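Local coordinates for protein probable manganase-dependent inorganic pyrophosphatase (Clostridium perfringens, PDB 3L31) that is probably a family II inorganic pyrophosphatase, hydrolysing pyrophosphate to phosphate, whose regulatory region of CBS and DRTGG domains binds the inhibitor AMP, at residues Y214-V219 and S229-H234; L4-L9 and V194-D199. All coordinates share one frame; numbering follows the deposited sequence.

Contact 1: residues Y214-V219 and S229-H234; sequences YSNYPV and SIARFH. With AMP (adenosine monophosphate), chain C.
Tyr-217 and Ile-230 pair through two backbone hydrogen bonds, Tyr-217 N to Ile-230 O at 2.9 Å and Ile-230 N to Tyr-217 O at 2.8 Å, which makes them an antiparallel hydrogen-bonded pair. Pro-218 and Ser-229 form the adjoining non-hydrogen-bonded pair.

Arg-232 supplies the side-chain polar link. Its chain runs extended from CG to NE and carries NH1 to 2.8 Å from Tyr-214 O; the acceptor lies close to the guanidinium plane, but the nitrogen stands 37° out of the carbonyl plane. NH2 is hydrogen-bonded to Met-209 O, so the group is gripped on two nitrogens. The Tyr-217 hydroxyl, close to NH2, is hydrogen-bonded to Thr-212 OG1.

These strands form the beta hairpin of the second CBS domain, and the residues leading into it and its first two strand residues line the AMP site. The Tyr-214 ring lies over the adenine, AMP C4 standing 3.5 Å above its plane near the centre. Asn-216 O accepts from AMP N6 at 2.9 Å, and Ser-215 N donates to AMP O1P at 3.2 Å.

Two waters add bridges: one joins Ser-215 O to Arg-232 N, the other Asn-216 OD1 to Ser-229 OG, while Asn-216 ND2 reaches Ser-37 OG.

One apolar pair crosses the strands: Val-219 CG2, anti to its carbonyl carbon, meets Ile-230 CG1 at 3.7 Å. The Ala-231 methyl group instead lies against polar atoms, CB being 3.4 Å from Asn-216 OD1.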
loop_
_atom_site.group_PDB
_atom_site.type_symbol
_atom_site.label_atom_id
_atom_site.label_comp_id
_atom_site.label_asym_id
_atom_site.label_seq_id
_atom_site.Cartn_x
_atom_site.Cartn_y
_atom_site.Cartn_z
ATOM N N TYR A 214 -19.634 5.035 9.169
ATOM C CA TYR A 214 -18.251 5.472 9.481
ATOM C C TYR A 214 -17.723 4.961 10.825
ATOM O O TYR A 214 -18.422 4.927 11.814
ATOM C CB TYR A 214 -18.151 7.011 9.444
ATOM C CG TYR A 214 -18.652 7.609 8.152
ATOM C CD1 TYR A 214 -18.214 7.118 6.916
ATOM C CD2 TYR A 214 -19.568 8.637 8.152
ATOM C CE1 TYR A 214 -18.667 7.669 5.709
ATOM C CE2 TYR A 214 -20.023 9.193 6.958
ATOM C CZ TYR A 214 -19.576 8.700 5.742
ATOM O OH TYR A 214 -20.033 9.252 4.570
ATOM N N SER A 215 -16.444 4.627 10.863
ATOM C CA SER A 215 -15.842 4.117 12.104
ATOM C C SER A 215 -15.901 5.176 13.185
ATOM O O SER A 215 -16.329 4.916 14.290
ATOM C CB SER A 215 -14.397 3.645 11.886
ATOM O OG SER A 215 -14.281 2.530 10.994
ATOM N N ASN A 216 -15.528 6.393 12.839
ATOM C CA ASN A 216 -15.464 7.478 13.806
ATOM C C ASN A 216 -16.082 8.802 13.310
ATOM O O ASN A 216 -16.087 9.096 12.128
ATOM C CB ASN A 216 -13.988 7.735 14.196
ATOM C CG ASN A 216 -13.327 6.529 14.892
ATOM O OD1 ASN A 216 -13.787 6.105 15.930
ATOM N ND2 ASN A 216 -12.250 6.007 14.329
ATOM N N TYR A 217 -16.534 9.614 14.268
ATOM C CA TYR A 217 -17.091 10.930 14.029
ATOM C C TYR A 217 -16.360 11.942 14.869
ATOM O O TYR A 217 -16.276 11.793 16.101
ATOM C CB TYR A 217 -18.587 10.939 14.378
ATOM C CG TYR A 217 -19.360 9.901 13.596
ATOM C CD1 TYR A 217 -20.125 10.257 12.467
ATOM C CD2 TYR A 217 -19.322 8.585 13.954
ATOM C CE1 TYR A 217 -20.820 9.281 11.725
ATOM C CE2 TYR A 217 -19.990 7.615 13.207
ATOM C CZ TYR A 217 -20.769 7.982 12.103
ATOM O OH TYR A 217 -21.454 7.004 11.362
ATOM N N PRO A 218 -15.792 12.966 14.217
ATOM C CA PRO A 218 -15.109 14.017 14.951
ATOM C C PRO A 218 -16.052 14.783 15.813
ATOM O O PRO A 218 -17.167 15.093 15.396
ATOM C CB PRO A 218 -14.546 14.937 13.842
ATOM C CG PRO A 218 -15.277 14.583 12.625
ATOM C CD PRO A 218 -15.643 13.135 12.767
ATOM N N VAL A 219 -15.563 15.107 17.001
ATOM C CA VAL A 219 -16.316 15.850 18.013
ATOM C C VAL A 219 -15.792 17.225 18.033
ATOM O O VAL A 219 -14.587 17.388 18.161
ATOM C CB VAL A 219 -16.125 15.254 19.410
ATOM C CG1 VAL A 219 -16.578 16.225 20.459
ATOM C CG2 VAL A 219 -16.898 13.950 19.518
ATOM N N SER A 229 -12.740 12.474 18.817
ATOM C CA SER A 229 -13.699 11.731 18.042
ATOM C C SER A 229 -14.429 10.627 18.831
ATOM O O SER A 229 -13.999 10.171 19.883
ATOM C CB SER A 229 -13.021 11.146 16.806
ATOM O OG SER A 229 -12.510 9.868 17.072
ATOM N N ILE A 230 -15.552 10.220 18.282
ATOM C CA ILE A 230 -16.415 9.253 18.930
ATOM C C ILE A 230 -16.783 8.080 18.034
ATOM O O ILE A 230 -16.915 8.211 16.825
ATOM C CB ILE A 230 -17.729 9.937 19.360
ATOM C CG1 ILE A 230 -17.584 10.522 20.752
ATOM C CG2 ILE A 230 -18.842 8.941 19.479
ATOM C CD1 ILE A 230 -18.129 9.578 21.824
ATOM N N ALA A 231 -16.984 6.924 18.636
ATOM C CA ALA A 231 -17.486 5.790 17.868
ATOM C C ALA A 231 -18.710 5.218 18.539
ATOM O O ALA A 231 -19.006 5.545 19.677
ATOM C CB ALA A 231 -16.411 4.751 17.691
ATOM N N ARG A 232 -19.443 4.413 17.779
ATOM C CA ARG A 232 -20.602 3.675 18.275
ATOM C C ARG A 232 -20.267 3.055 19.631
ATOM O O ARG A 232 -21.108 2.974 20.521
ATOM C CB ARG A 232 -21.058 2.592 17.271
ATOM C CG ARG A 232 -21.951 3.135 16.163
ATOM C CD ARG A 232 -22.134 2.200 14.965
ATOM N NE ARG A 232 -22.458 2.959 13.748
ATOM C CZ ARG A 232 -21.530 3.498 12.937
ATOM N NH1 ARG A 232 -20.232 3.342 13.210
ATOM N NH2 ARG A 232 -21.879 4.200 11.858
ATOM N N PHE A 233 -19.007 2.664 19.776
ATOM C CA PHE A 233 -18.515 1.955 20.970
ATOM C C PHE A 233 -18.583 2.787 22.248
ATOM O O PHE A 233 -18.610 2.247 23.337
ATOM C CB PHE A 233 -17.064 1.474 20.765
ATOM C CG PHE A 233 -16.410 0.948 22.028
ATOM C CD1 PHE A 233 -16.479 -0.409 22.359
ATOM C CD2 PHE A 233 -15.722 1.800 22.884
ATOM C CE1 PHE A 233 -15.868 -0.906 23.518
ATOM C CE2 PHE A 233 -15.110 1.306 24.057
ATOM C CZ PHE A 233 -15.182 -0.046 24.364
ATOM N N HIS A 234 -18.592 4.100 22.105
ATOM C CA HIS A 234 -18.577 4.995 23.259
ATOM C C HIS A 234 -20.014 5.273 23.661
ATOM O O HIS A 234 -20.284 6.115 24.520
ATOM C CB HIS A 234 -17.869 6.312 22.935
ATOM C CG HIS A 234 -16.403 6.175 22.672
ATOM N ND1 HIS A 234 -15.844 6.428 21.437
ATOM C CD2 HIS A 234 -15.377 5.840 23.488
ATOM C CE1 HIS A 234 -14.537 6.247 21.503
ATOM N NE2 HIS A 234 -14.227 5.890 22.735
HETATM P P AMP C . -14.342 4.531 7.372
HETATM O O1P AMP C . -15.640 4.009 7.877
HETATM O O2P AMP C . -13.687 5.334 8.442
HETATM O O3P AMP C . -13.459 3.472 6.743
HETATM O "O5'" AMP C . -14.621 5.658 6.215
HETATM C "C5'" AMP C . -15.188 5.355 4.914
HETATM C "C4'" AMP C . -15.013 6.550 3.964
HETATM O "O4'" AMP C . -15.668 7.694 4.530
HETATM C "C3'" AMP C . -13.570 7.000 3.863
HETATM O "O3'" AMP C . -13.346 7.691 2.632
HETATM C "C2'" AMP C . -13.387 7.998 5.002
HETATM O "O2'" AMP C . -12.385 8.977 4.719
HETATM C "C1'" AMP C . -14.750 8.675 5.042
HETATM N N9 AMP C . -15.189 9.068 6.396
HETATM C C8 AMP C . -14.740 8.499 7.529
HETATM N N7 AMP C . -15.319 9.032 8.623
HETATM C C5 AMP C . -16.157 9.982 8.172
HETATM C C6 AMP C . -17.089 10.934 8.805
HETATM N N6 AMP C . -17.190 10.929 10.149
HETATM N N1 AMP C . -17.812 11.781 8.013
HETATM C C2 AMP C . -17.661 11.737 6.675
HETATM N N3 AMP C . -16.830 10.891 6.023
HETATM C C4 AMP C . -16.092 9.993 6.704
HETATM O O HOH W 1 -18.251 3.061 15.185
HETATM O O HOH W 2 -13.322 7.590 18.100
#

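Contact 2: residues L4-L9 and V194-D199; sequences LKVEDL and VAVSTD. With AMP (adenosine monophosphate), chain C.
Val-6 sets CG1 anti to its backbone N (chi1 160°), which leaves CG2 beside that nitrogen and directed at Val-196. Glu-7 instead holds CG between its backbone N and carbonyl carbon (chi1 69°), and the extended remainder carries OE1 across to the CB of Thr-198.

The first choice gives a tight apolar meeting: Val-6 CG2 is 3.4 Å from Val-196 CG1, closer than usual for two methyl groups. Val-6 CB also rests 3.2 Å from Ser-197 O. Val-205 of helix 202-210 touches both valines, so the pair belongs to a larger apolar cluster.

The backbone link across the contact is Glu-7 N to Thr-198 O, 2.9 Å long, with the donor in the carbonyl plane and on a lone pair. It ties the short 3-10 segment 6-8 near the N terminus to the residue just after strand 196-197, an edge strand of the three-stranded sheet in the second CBS domain. The start of 194-199 faces the ligand: Val-194 N donates to AMP N1 at 2.9 Å, nearly straight at 170°, and Val-194 O accepts from N6, so one residue's backbone takes both N1 and N6, and N6 has a second acceptor in Asn-216 O.

On the solvent-exposed side, Glu-7 OE1 and Asp-199 OD1 stand 3.7 Å apart, a like-charged approach that would be expected to cost some energy. Asp-199 OD1 also accepts from Thr-198 OG1. Lys-5 lays CG 3.5 Å from Asp-199 O, while Asp-8 OD2 takes the Lys-5 N-H.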
loop_
_atom_site.group_PDB
_atom_site.type_symbol
_atom_site.label_atom_id
_atom_site.label_comp_id
_atom_site.label_asym_id
_atom_site.label_seq_id
_atom_site.Cartn_x
_atom_site.Cartn_y
_atom_site.Cartn_z
ATOM N N LEU A 4 -28.272 12.783 28.628
ATOM C CA LEU A 4 -26.826 12.883 28.391
ATOM C C LEU A 4 -26.468 13.589 27.070
ATOM O O LEU A 4 -27.108 13.396 26.028
ATOM C CB LEU A 4 -26.174 11.495 28.475
ATOM C CG LEU A 4 -26.344 10.918 29.882
ATOM C CD1 LEU A 4 -25.906 9.454 29.962
ATOM C CD2 LEU A 4 -25.594 11.787 30.899
ATOM N N LYS A 5 -25.445 14.432 27.158
ATOM C CA LYS A 5 -24.831 15.076 25.989
ATOM C C LYS A 5 -23.494 14.407 25.621
ATOM O O LYS A 5 -22.939 13.623 26.394
ATOM C CB LYS A 5 -24.618 16.574 26.258
ATOM C CG LYS A 5 -25.916 17.371 26.285
ATOM C CD LYS A 5 -25.761 18.726 26.971
ATOM C CE LYS A 5 -26.981 19.606 26.712
ATOM N NZ LYS A 5 -27.281 20.505 27.877
ATOM N N VAL A 6 -22.967 14.728 24.449
ATOM C CA VAL A 6 -21.699 14.118 23.995
ATOM C C VAL A 6 -20.529 14.322 24.959
ATOM O O VAL A 6 -19.731 13.413 25.173
ATOM C CB VAL A 6 -21.287 14.600 22.590
ATOM C CG1 VAL A 6 -19.789 14.371 22.359
ATOM C CG2 VAL A 6 -22.133 13.891 21.541
ATOM N N GLU A 7 -20.440 15.504 25.553
ATOM C CA GLU A 7 -19.336 15.799 26.492
ATOM C C GLU A 7 -19.402 14.931 27.749
ATOM O O GLU A 7 -18.394 14.720 28.430
ATOM C CB GLU A 7 -19.273 17.288 26.860
ATOM C CG GLU A 7 -20.431 17.813 27.720
ATOM C CD GLU A 7 -20.532 19.350 27.716
ATOM O OE1 GLU A 7 -19.991 19.989 26.785
ATOM O OE2 GLU A 7 -21.140 19.924 28.638
ATOM N N ASP A 8 -20.590 14.389 28.007
ATOM C CA ASP A 8 -20.835 13.544 29.187
ATOM C C ASP A 8 -20.249 12.142 28.983
ATOM O O ASP A 8 -20.120 11.365 29.933
ATOM C CB ASP A 8 -22.347 13.472 29.535
ATOM C CG ASP A 8 -22.973 14.867 29.770
ATOM O OD1 ASP A 8 -22.215 15.824 30.006
ATOM O OD2 ASP A 8 -24.207 15.006 29.697
ATOM N N LEU A 9 -19.874 11.847 27.738
ATOM C CA LEU A 9 -19.302 10.547 27.375
ATOM C C LEU A 9 -17.799 10.534 27.561
ATOM O O LEU A 9 -17.184 11.564 27.832
ATOM C CB LEU A 9 -19.635 10.160 25.928
ATOM C CG LEU A 9 -21.055 9.672 25.645
ATOM C CD1 LEU A 9 -21.275 9.448 24.150
ATOM C CD2 LEU A 9 -21.312 8.402 26.423
ATOM N N VAL A 194 -19.406 14.152 8.525
ATOM C CA VAL A 194 -20.398 14.034 9.596
ATOM C C VAL A 194 -19.676 14.212 10.959
ATOM O O VAL A 194 -18.932 13.359 11.427
ATOM C CB VAL A 194 -21.221 12.706 9.461
ATOM C CG1 VAL A 194 -22.277 12.592 10.560
ATOM C CG2 VAL A 194 -21.885 12.626 8.073
ATOM N N ALA A 195 -19.859 15.382 11.539
ATOM C CA ALA A 195 -19.253 15.734 12.815
ATOM C C ALA A 195 -20.285 15.779 13.945
ATOM O O ALA A 195 -21.480 15.820 13.735
ATOM C CB ALA A 195 -18.592 17.062 12.700
ATOM N N VAL A 196 -19.801 15.810 15.169
ATOM C CA VAL A 196 -20.709 15.787 16.313
ATOM C C VAL A 196 -20.274 16.860 17.301
ATOM O O VAL A 196 -19.082 17.084 17.449
ATOM C CB VAL A 196 -20.722 14.361 16.927
ATOM C CG1 VAL A 196 -20.837 14.400 18.421
ATOM C CG2 VAL A 196 -21.855 13.559 16.345
ATOM N N SER A 197 -21.239 17.550 17.923
ATOM C CA SER A 197 -20.948 18.647 18.900
ATOM C C SER A 197 -20.885 18.159 20.336
ATOM O O SER A 197 -21.583 17.231 20.731
ATOM C CB SER A 197 -22.007 19.762 18.852
ATOM O OG SER A 197 -21.952 20.485 17.643
ATOM N N THR A 198 -20.053 18.812 21.123
ATOM C CA THR A 198 -19.950 18.460 22.538
ATOM C C THR A 198 -21.329 18.469 23.212
ATOM O O THR A 198 -21.591 17.694 24.134
ATOM C CB THR A 198 -18.997 19.397 23.299
ATOM O OG1 THR A 198 -19.166 20.749 22.826
ATOM C CG2 THR A 198 -17.559 18.939 23.101
ATOM N N ASP A 199 -22.221 19.305 22.700
ATOM C CA ASP A 199 -23.503 19.518 23.352
ATOM C C ASP A 199 -24.690 18.798 22.715
ATOM O O ASP A 199 -25.805 18.977 23.168
ATOM C CB ASP A 199 -23.821 21.006 23.440
ATOM C CG ASP A 199 -22.740 21.805 24.192
ATOM O OD1 ASP A 199 -21.532 21.661 23.868
ATOM O OD2 ASP A 199 -23.101 22.590 25.099
HETATM P P AMP C . -14.342 4.531 7.372
HETATM O O1P AMP C . -15.640 4.009 7.877
HETATM O O2P AMP C . -13.687 5.334 8.442
HETATM O O3P AMP C . -13.459 3.472 6.743
HETATM O "O5'" AMP C . -14.621 5.658 6.215
HETATM C "C5'" AMP C . -15.188 5.355 4.914
HETATM C "C4'" AMP C . -15.013 6.550 3.964
HETATM O "O4'" AMP C . -15.668 7.694 4.530
HETATM C "C3'" AMP C . -13.570 7.000 3.863
HETATM O "O3'" AMP C . -13.346 7.691 2.632
HETATM C "C2'" AMP C . -13.387 7.998 5.002
HETATM O "O2'" AMP C . -12.385 8.977 4.719
HETATM C "C1'" AMP C . -14.750 8.675 5.042
HETATM N N9 AMP C . -15.189 9.068 6.396
HETATM C C8 AMP C . -14.740 8.499 7.529
HETATM N N7 AMP C . -15.319 9.032 8.623
HETATM C C5 AMP C . -16.157 9.982 8.172
HETATM C C6 AMP C . -17.089 10.934 8.805
HETATM N N6 AMP C . -17.190 10.929 10.149
HETATM N N1 AMP C . -17.812 11.781 8.013
HETATM C C2 AMP C . -17.661 11.737 6.675
HETATM N N3 AMP C . -16.830 10.891 6.023
HETATM C C4 AMP C . -16.092 9.993 6.704
#

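In the fold
From the N terminus, contact 2 opens at 4-9, in the first CBS range; the chain then runs through the rest of that range and the DRTGG region before 194-199 closes that long loop of 184 residues. Only afterwards does contact 1 open at 214-219, closing a hairpin of nine intervening residues at 229-234. The two contacts are therefore in series, neither nesting nor crossing. Their centres lie 10 Å apart, and strands 196-197 and 217-220 are parallel neighbours, joined by a probable hydrogen bond of 2.7 Å from Val-196 N to Pro-218 O. Thus contact 2 brings the N-terminal segment to one edge of the sheet, contact 1 pairs its other two strands, and both border the same AMP.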